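Long-range contacts in putative platelet activating factor (Streptococcus pneumoniae, PDB 2HSJ), which is of unknown function but belongs to the GDSL-like (SGNH) hydrolase family and is probably an esterase or acylhydrolase related to platelet-activating factor acetylhydrolases: residues 93-98 and 146-151; 133-138 and 193-198. All coordinates share one frame; numbering follows the deposited sequence.

Interaction 1: 93-98 and 146-151; sequences IGTNDI and YIRSNE
Ile98 and Arg148 bring their CA atoms to 6.1 Å, where the short helix 95-99, with Gly94 at its N-cap position, faces the connector leaving helix 142-145. Arg148 carries most of the contact. Its chain runs extended from CG to NE and then turns at the guanidinium (chi4 75°), which is presented to the first turn of the opposing helix. There NE is shared between two oxygens of one residue: it gives a weak bond to Thr95 O at 3.0 Å and another weak one to Thr95 OG1 at 3.1 Å. The hydroxyl can take part because OG1 lies opposite the backbone N of Thr95 across CA-CB (chi1 -161°), in the plane of the guanidinium and at its edge. One position further along, NH2 of Arg148 reaches Asn96 OD1 at 3.0 Å, in the carbonyl plane, although the amide stands almost perpendicular to the guanidinium. Beside these bonds, CG2 of Ile98 rests against the aliphatic part of Arg148, 4.0 Å from CG. Ile147 adds its terminal methyl, CD1 lying 3.7 Å from the carbonyl oxygen of Ile98. The arginine has a further partner on its own side, NH1 bonding Val145 O at the end of helix 142-145. Residues 94-97 spell Gly-Thr-Asn-Asp, matching the GxND block of SGNH hydrolases, whose asparagine in relatives contributes to the oxyanion hole. Here OD1 of Asn96 is taken by Arg148 and ND2 by Tyr68 O, so the amide is held at both ends and its flip is fixed. If Asn96 plays the same part here, Arg148 would be a second-shell residue, tying the block to segment 146-151, and its positive charge could polarise the Asn96 carbonyl.

Interaction 2: 133-138 and 193-198; sequences LPVNER and DGLHLS
Residues 193-196, Asp-Gly-Leu-His, form the DxxH block of the SGNH hydrolase fold, the element that in relatives supplies the catalytic aspartate and histidine, and the loop 133-138 after strand 126-130 lies against it. The join is made chiefly by backbone: Asn136 N donates to Gly194 O at 2.9 Å, nearly straight (164°) and onto a lone pair in the carbonyl plane. The same oxygen also receives a CA-H contact from Val135 CA at 3.3 Å. Gly194 adopts a positive phi (99°) suited to glycine, and its bare CA lets the two backbones come close. Within the block, Asp193 folds back on its own loop. Its OD1 accepts from Leu195 N in an Asx turn and, on its syn lone pair, from His196 N at 2.8 Å, while OD2 takes the imidazole ND1 of His196 at 2.8 Å, close to the ring plane. The carboxylate therefore orients the histidine, whose other surroundings include Ser43 and Ile44 of helix 43-46, consistent with the serine and histidine of an SGNH active site. Asn136 is likewise tied down: OD1 makes an Asx turn to Arg138 N, and ND2 bonds Leu186 O. One apolar pair lies next to the backbone bond, a second farther along the loop. In the near one, Leu195 swings CG opposite its backbone N (chi1 172°), setting CD1 alongside Val135 CG1 at 4.0 Å with the two side chains pointing the same way. In the far one, Leu133 and Leu197 cross at about a right angle, their CD1 methyls meeting at 3.8 Å, with Ile44 touching both residues. Between these pairs one water donates to both loops, to Pro134 O at 2.8 Å and to Leu195 O, also at 2.8 Å.

Overall arrangement
Interactions 1 and 2 have centres about 11 Å apart on the same side of the chain's centre, and their segments alternate in sequence: 93-98, 133-138, 146-151, 193-198. Segments 93-98 and 133-138 follow the neighbouring parallel strands 88-92 and 126-130, while 146-151 leads into helix 150-164 and the loop segment 193-198 comes just before helix 199-209. The two contacts meet at Asn150, which bonds Glu137 OE2 through its backbone N and Val135 O through ND2. The loops beyond the strands are linked in this way, and the GxND and DxxH blocks, far apart in sequence, lie in one region, as expected for an SGNH hydrolase active site.

Interaction 1: 93-98 and 146-151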
ATOM      1  N   ILE D  93      -4.153  24.495  11.714  1.00 10.94           N
ATOM      2  CA  ILE D  93      -5.356  25.299  11.620  1.00 12.22           C
ATOM      3  C   ILE D  93      -5.285  26.416  12.627  1.00 11.65           C
ATOM      4  O   ILE D  93      -4.602  26.288  13.653  1.00 12.15           O
ATOM      5  CB  ILE D  93      -6.636  24.411  11.815  1.00 12.25           C
ATOM      6  CG1 ILE D  93      -7.894  25.146  11.299  1.00 14.16           C
ATOM      7  CG2 ILE D  93      -6.737  23.895  13.266  1.00 13.69           C
ATOM      8  CD1 ILE D  93      -9.030  24.227  11.006  1.00 15.88           C
ATOM      9  N   GLY D  94      -5.976  27.516  12.303  1.00 11.33           N
ATOM     10  CA  GLY D  94      -6.093  28.637  13.214  1.00 11.82           C
ATOM     11  C   GLY D  94      -5.784  29.960  12.561  1.00 11.84           C
ATOM     12  O   GLY D  94      -6.284  30.977  13.041  1.00 12.16           O
ATOM     13  N   THR D  95      -4.990  29.985  11.483  1.00 12.19           N
ATOM     14  CA  THR D  95      -4.639  31.287  10.881  1.00 11.37           C
ATOM     15  C   THR D  95      -5.884  32.027  10.415  1.00 11.63           C
ATOM     16  O   THR D  95      -5.906  33.253  10.428  1.00 12.82           O
ATOM     17  CB  THR D  95      -3.550  31.203   9.782  1.00 12.54           C
ATOM     18  OG1 THR D  95      -2.973  32.513   9.576  1.00 12.75           O
ATOM     19  CG2 THR D  95      -4.098  30.656   8.459  1.00 12.52           C
ATOM     20  N   ASN D  96      -6.910  31.275  10.019  1.00 11.51           N
ATOM     21  CA  ASN D  96      -8.136  31.897   9.539  1.00 11.77           C
ATOM     22  C   ASN D  96      -9.039  32.308  10.681  1.00 12.12           C
ATOM     23  O   ASN D  96      -9.790  33.289  10.550  1.00 13.89           O
ATOM     24  CB  ASN D  96      -8.834  31.027   8.501  1.00 11.23           C
ATOM     25  CG  ASN D  96      -7.970  30.825   7.273  1.00 13.98           C
ATOM     26  OD1 ASN D  96      -7.219  31.718   6.878  1.00 14.58           O
ATOM     27  ND2 ASN D  96      -8.009  29.628   6.706  1.00 14.63           N
ATOM     28  N   ASP D  97      -8.922  31.629  11.819  1.00 11.90           N
ATOM     29  CA  ASP D  97      -9.585  32.106  13.037  1.00 12.55           C
ATOM     30  C   ASP D  97      -9.001  33.472  13.415  1.00 12.31           C
ATOM     31  O   ASP D  97      -9.736  34.406  13.702  1.00 12.36           O
ATOM     32  CB  ASP D  97      -9.367  31.116  14.186  1.00 12.72           C
ATOM     33  CG  ASP D  97     -10.056  29.788  13.962  1.00 13.57           C
ATOM     34  OD1 ASP D  97     -11.057  29.512  14.682  1.00 14.33           O
ATOM     35  OD2 ASP D  97      -9.584  29.019  13.084  1.00 13.33           O
ATOM     36  N   ILE D  98      -7.673  33.595  13.391  1.00 11.82           N
ATOM     37  CA  ILE D  98      -7.033  34.889  13.645  1.00 12.18           C
ATOM     38  C   ILE D  98      -7.493  35.943  12.617  1.00 12.21           C
ATOM     39  O   ILE D  98      -7.830  37.068  12.979  1.00 12.13           O
ATOM     40  CB  ILE D  98      -5.491  34.771  13.666  1.00 12.35           C
ATOM     41  CG1 ILE D  98      -5.049  33.933  14.873  1.00 12.72           C
ATOM     42  CG2 ILE D  98      -4.856  36.211  13.668  1.00 12.82           C
ATOM     43  CD1 ILE D  98      -3.558  33.653  14.894  1.00 12.83           C
ATOM     44  N   TYR D 146      -3.806  40.633   5.947  1.00 13.88           N
ATOM     45  CA  TYR D 146      -4.955  41.236   6.613  1.00 13.67           C
ATOM     46  C   TYR D 146      -4.626  41.497   8.088  1.00 13.65           C
ATOM     47  O   TYR D 146      -3.535  41.987   8.414  1.00 14.10           O
ATOM     48  CB  TYR D 146      -6.189  40.339   6.414  1.00 14.16           C
ATOM     49  CG  TYR D 146      -7.505  40.997   6.740  1.00 13.56           C
ATOM     50  CD1 TYR D 146      -7.795  42.272   6.278  1.00 13.08           C
ATOM     51  CD2 TYR D 146      -8.467  40.319   7.483  1.00 13.91           C
ATOM     52  CE1 TYR D 146      -9.018  42.892   6.590  1.00 12.45           C
ATOM     53  CE2 TYR D 146      -9.681  40.913   7.797  1.00 11.09           C
ATOM     54  CZ  TYR D 146      -9.952  42.197   7.345  1.00 13.25           C
ATOM     55  OH  TYR D 146     -11.158  42.778   7.655  1.00 15.21           O
ATOM     56  N   ILE D 147      -5.536  41.193   8.995  1.00 12.95           N
ATOM     57  CA  ILE D 147      -5.309  41.549  10.399  1.00 13.56           C
ATOM     58  C   ILE D 147      -4.388  40.574  11.179  1.00 13.99           C
ATOM     59  O   ILE D 147      -4.168  40.741  12.376  1.00 13.36           O
ATOM     60  CB  ILE D 147      -6.649  41.747  11.160  1.00 13.16           C
ATOM     61  CG1 ILE D 147      -7.417  40.418  11.256  1.00 13.42           C
ATOM     62  CG2 ILE D 147      -7.484  42.884  10.511  1.00 13.98           C
ATOM     63  CD1 ILE D 147      -8.704  40.512  12.128  1.00 14.06           C
ATOM     64  N   ARG D 148      -3.860  39.557  10.508  1.00 13.57           N
ATOM     65  CA  ARG D 148      -2.920  38.659  11.174  1.00 13.45           C
ATOM     66  C   ARG D 148      -1.635  39.415  11.493  1.00 13.80           C
ATOM     67  O   ARG D 148      -1.223  40.321  10.744  1.00 13.84           O
ATOM     68  CB  ARG D 148      -2.593  37.485  10.262  1.00 13.16           C
ATOM     69  CG  ARG D 148      -3.778  36.648   9.856  1.00 12.93           C
ATOM     70  CD  ARG D 148      -3.361  35.648   8.765  1.00 13.12           C
ATOM     71  NE  ARG D 148      -4.509  34.879   8.287  1.00 14.58           N
ATOM     72  CZ  ARG D 148      -5.446  35.362   7.482  1.00 15.55           C
ATOM     73  NH1 ARG D 148      -5.408  36.632   7.058  1.00 12.20           N
ATOM     74  NH2 ARG D 148      -6.446  34.590   7.100  1.00 13.53           N
ATOM     75  N   SER D 149      -1.001  39.042  12.605  1.00 13.31           N
ATOM     76  CA  SER D 149       0.322  39.573  12.962  1.00 12.92           C
ATOM     77  C   SER D 149       1.077  38.452  13.618  1.00 12.21           C
ATOM     78  O   SER D 149       0.466  37.522  14.149  1.00 13.41           O
ATOM     79  CB  SER D 149       0.222  40.750  13.927  1.00 12.30           C
ATOM     80  OG  SER D 149      -0.126  40.324  15.233  1.00 12.94           O
ATOM     81  N   ASN D 150       2.406  38.525  13.569  1.00 11.93           N
ATOM     82  CA  ASN D 150       3.217  37.488  14.175  1.00 11.65           C
ATOM     83  C   ASN D 150       3.158  37.502  15.699  1.00 12.63           C
ATOM     84  O   ASN D 150       3.362  36.460  16.326  1.00 13.07           O
ATOM     85  CB  ASN D 150       4.650  37.527  13.625  1.00 12.24           C
ATOM     86  CG  ASN D 150       4.716  37.100  12.163  1.00 11.38           C
ATOM     87  OD1 ASN D 150       4.230  36.019  11.814  1.00 11.95           O
ATOM     88  ND2 ASN D 150       5.285  37.959  11.298  1.00 12.73           N
ATOM     89  N   GLU D 151       2.844  38.655  16.294  1.00 12.83           N
ATOM     90  CA  GLU D 151       2.636  38.700  17.756  1.00 14.21           C
ATOM     91  C   GLU D 151       1.376  37.921  18.156  1.00 13.87           C
ATOM     92  O   GLU D 151       1.409  37.156  19.124  1.00 13.16           O
ATOM     93  CB  GLU D 151       2.600  40.133  18.292  1.00 15.38           C
ATOM     94  CG  GLU D 151       3.780  41.002  17.830  1.00 19.58           C
ATOM     95  CD  GLU D 151       3.455  41.801  16.563  1.00 23.47           C
ATOM     96  OE1 GLU D 151       3.128  42.994  16.734  1.00 27.20           O
ATOM     97  OE2 GLU D 151       3.494  41.260  15.413  1.00 23.87           O
TER

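Interaction 2: 133-138 and 193-198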
ATOM      1  N   LEU D 133       1.572  29.061  11.343  1.00 11.61           N
ATOM      2  CA  LEU D 133       2.776  29.545  10.682  1.00 11.13           C
ATOM      3  C   LEU D 133       2.866  31.075  10.723  1.00 11.27           C
ATOM      4  O   LEU D 133       1.842  31.753  10.849  1.00 10.43           O
ATOM      5  CB  LEU D 133       2.819  29.059   9.233  1.00 11.45           C
ATOM      6  CG  LEU D 133       2.540  27.578   8.987  1.00 13.63           C
ATOM      7  CD1 LEU D 133       2.788  27.236   7.518  1.00 14.33           C
ATOM      8  CD2 LEU D 133       3.412  26.744   9.863  1.00 14.11           C
ATOM      9  N   PRO D 134       4.085  31.638  10.583  1.00 11.18           N
ATOM     10  CA  PRO D 134       4.242  33.107  10.531  1.00 11.67           C
ATOM     11  C   PRO D 134       3.692  33.673   9.220  1.00 11.06           C
ATOM     12  O   PRO D 134       3.514  32.937   8.231  1.00 11.93           O
ATOM     13  CB  PRO D 134       5.760  33.326  10.589  1.00 12.05           C
ATOM     14  CG  PRO D 134       6.330  32.019  10.048  1.00 11.99           C
ATOM     15  CD  PRO D 134       5.364  30.919  10.401  1.00 12.05           C
ATOM     16  N   VAL D 135       3.434  34.973   9.238  1.00 11.14           N
ATOM     17  CA  VAL D 135       3.103  35.729   8.057  1.00 10.76           C
ATOM     18  C   VAL D 135       4.239  36.697   7.763  1.00 11.10           C
ATOM     19  O   VAL D 135       5.117  36.936   8.608  1.00 11.32           O
ATOM     20  CB  VAL D 135       1.777  36.495   8.238  1.00 11.15           C
ATOM     21  CG1 VAL D 135       0.643  35.505   8.374  1.00 10.86           C
ATOM     22  CG2 VAL D 135       1.842  37.466   9.443  1.00 11.46           C
ATOM     23  N   ASN D 136       4.210  37.268   6.563  1.00 10.99           N
ATOM     24  CA  ASN D 136       5.150  38.320   6.205  1.00 12.96           C
ATOM     25  C   ASN D 136       4.416  39.639   6.282  1.00 13.82           C
ATOM     26  O   ASN D 136       3.380  39.823   5.638  1.00 13.84           O
ATOM     27  CB  ASN D 136       5.771  38.061   4.832  1.00 12.62           C
ATOM     28  CG  ASN D 136       6.921  39.015   4.533  1.00 13.78           C
ATOM     29  OD1 ASN D 136       6.714  40.211   4.417  1.00 15.85           O
ATOM     30  ND2 ASN D 136       8.144  38.483   4.434  1.00 13.57           N
ATOM     31  N   GLU D 137       4.966  40.552   7.089  1.00 15.42           N
ATOM     32  CA  GLU D 137       4.282  41.801   7.415  1.00 17.67           C
ATOM     33  C   GLU D 137       4.650  42.957   6.467  1.00 17.74           C
ATOM     34  O   GLU D 137       4.226  44.094   6.690  1.00 18.22           O
ATOM     35  CB  GLU D 137       4.500  42.170   8.901  1.00 17.86           C
ATOM     36  CG  GLU D 137       3.751  41.234   9.877  1.00 19.79           C
ATOM     37  CD  GLU D 137       4.024  41.535  11.358  1.00 20.05           C
ATOM     38  OE1 GLU D 137       4.810  42.464  11.643  1.00 25.64           O
ATOM     39  OE2 GLU D 137       3.433  40.860  12.240  1.00 20.91           O
ATOM     40  N   ARG D 138       5.407  42.675   5.401  1.00 17.68           N
ATOM     41  CA  ARG D 138       5.769  43.721   4.418  1.00 18.66           C
ATOM     42  C   ARG D 138       4.500  44.307   3.818  1.00 18.05           C
ATOM     43  O   ARG D 138       3.512  43.598   3.627  1.00 18.07           O
ATOM     44  CB  ARG D 138       6.671  43.175   3.304  1.00 18.63           C
ATOM     45  CG  ARG D 138       8.141  42.960   3.708  1.00 20.70           C
ATOM     46  CD  ARG D 138       8.940  42.227   2.610  1.00 21.90           C
ATOM     47  NE  ARG D 138       8.986  42.954   1.336  1.00 26.49           N
ATOM     48  CZ  ARG D 138       9.856  43.919   1.035  1.00 27.48           C
ATOM     49  NH1 ARG D 138      10.776  44.306   1.914  1.00 27.32           N
ATOM     50  NH2 ARG D 138       9.795  44.507  -0.155  1.00 29.02           N
ATOM     51  N   ASP D 193       2.177  35.095  -1.183  1.00 13.68           N
ATOM     52  CA  ASP D 193       1.387  36.306  -0.950  1.00 13.89           C
ATOM     53  C   ASP D 193       1.455  36.846   0.485  1.00 13.60           C
ATOM     54  O   ASP D 193       0.667  37.726   0.861  1.00 14.14           O
ATOM     55  CB  ASP D 193      -0.070  36.044  -1.310  1.00 14.19           C
ATOM     56  CG  ASP D 193      -0.699  34.968  -0.454  1.00 16.01           C
ATOM     57  OD1 ASP D 193      -0.058  34.525   0.530  1.00 12.19           O
ATOM     58  OD2 ASP D 193      -1.835  34.557  -0.763  1.00 16.56           O
ATOM     59  N   GLY D 194       2.410  36.349   1.261  1.00 12.21           N
ATOM     60  CA  GLY D 194       2.587  36.799   2.647  1.00 11.66           C
ATOM     61  C   GLY D 194       1.962  35.877   3.678  1.00 11.38           C
ATOM     62  O   GLY D 194       2.326  35.940   4.861  1.00 12.10           O
ATOM     63  N   LEU D 195       1.034  35.036   3.211  1.00 11.42           N
ATOM     64  CA  LEU D 195       0.296  34.079   4.046  1.00 11.49           C
ATOM     65  C   LEU D 195       0.500  32.630   3.560  1.00 11.31           C
ATOM     66  O   LEU D 195       0.867  31.753   4.334  1.00 12.19           O
ATOM     67  CB  LEU D 195      -1.190  34.454   4.034  1.00 12.10           C
ATOM     68  CG  LEU D 195      -2.179  33.487   4.674  1.00 14.78           C
ATOM     69  CD1 LEU D 195      -1.935  33.359   6.164  1.00 14.69           C
ATOM     70  CD2 LEU D 195      -3.581  33.995   4.383  1.00 17.75           C
ATOM     71  N   HIS D 196       0.214  32.376   2.288  1.00 10.48           N
ATOM     72  CA  HIS D 196       0.411  31.057   1.697  1.00 10.52           C
ATOM     73  C   HIS D 196       1.869  30.770   1.365  1.00 10.10           C
ATOM     74  O   HIS D 196       2.686  31.701   1.167  1.00 10.17           O
ATOM     75  CB  HIS D 196      -0.423  30.953   0.421  1.00 11.71           C
ATOM     76  CG  HIS D 196      -1.889  31.018   0.687  1.00 14.02           C
ATOM     77  ND1 HIS D 196      -2.603  32.196   0.610  1.00 17.25           N
ATOM     78  CD2 HIS D 196      -2.762  30.063   1.090  1.00 17.78           C
ATOM     79  CE1 HIS D 196      -3.860  31.959   0.941  1.00 18.49           C
ATOM     80  NE2 HIS D 196      -3.985  30.675   1.229  1.00 19.90           N
ATOM     81  N   LEU D 197       2.193  29.487   1.308  1.00  9.78           N
ATOM     82  CA  LEU D 197       3.573  29.090   1.124  1.00 10.45           C
ATOM     83  C   LEU D 197       3.927  28.899  -0.334  1.00 10.68           C
ATOM     84  O   LEU D 197       3.112  28.378  -1.120  1.00 10.61           O
ATOM     85  CB  LEU D 197       3.847  27.792   1.881  1.00 10.45           C
ATOM     86  CG  LEU D 197       3.692  27.849   3.399  1.00 10.21           C
ATOM     87  CD1 LEU D 197       4.164  26.536   4.002  1.00 11.60           C
ATOM     88  CD2 LEU D 197       4.476  29.014   4.072  1.00 10.12           C
ATOM     89  N   SER D 198       5.142  29.310  -0.693  1.00 10.07           N
ATOM     90  CA  SER D 198       5.734  28.927  -1.986  1.00  9.98           C
ATOM     91  C   SER D 198       6.237  27.483  -1.909  1.00 10.09           C
ATOM     92  O   SER D 198       6.267  26.871  -0.838  1.00 10.24           O
ATOM     93  CB  SER D 198       6.929  29.841  -2.259  1.00 10.75           C
ATOM     94  OG  SER D 198       7.930  29.561  -1.276  1.00 10.90           O
TER
HETATM   95  O   HOH W   1       1.265  31.746   7.082  1.00 13.81           O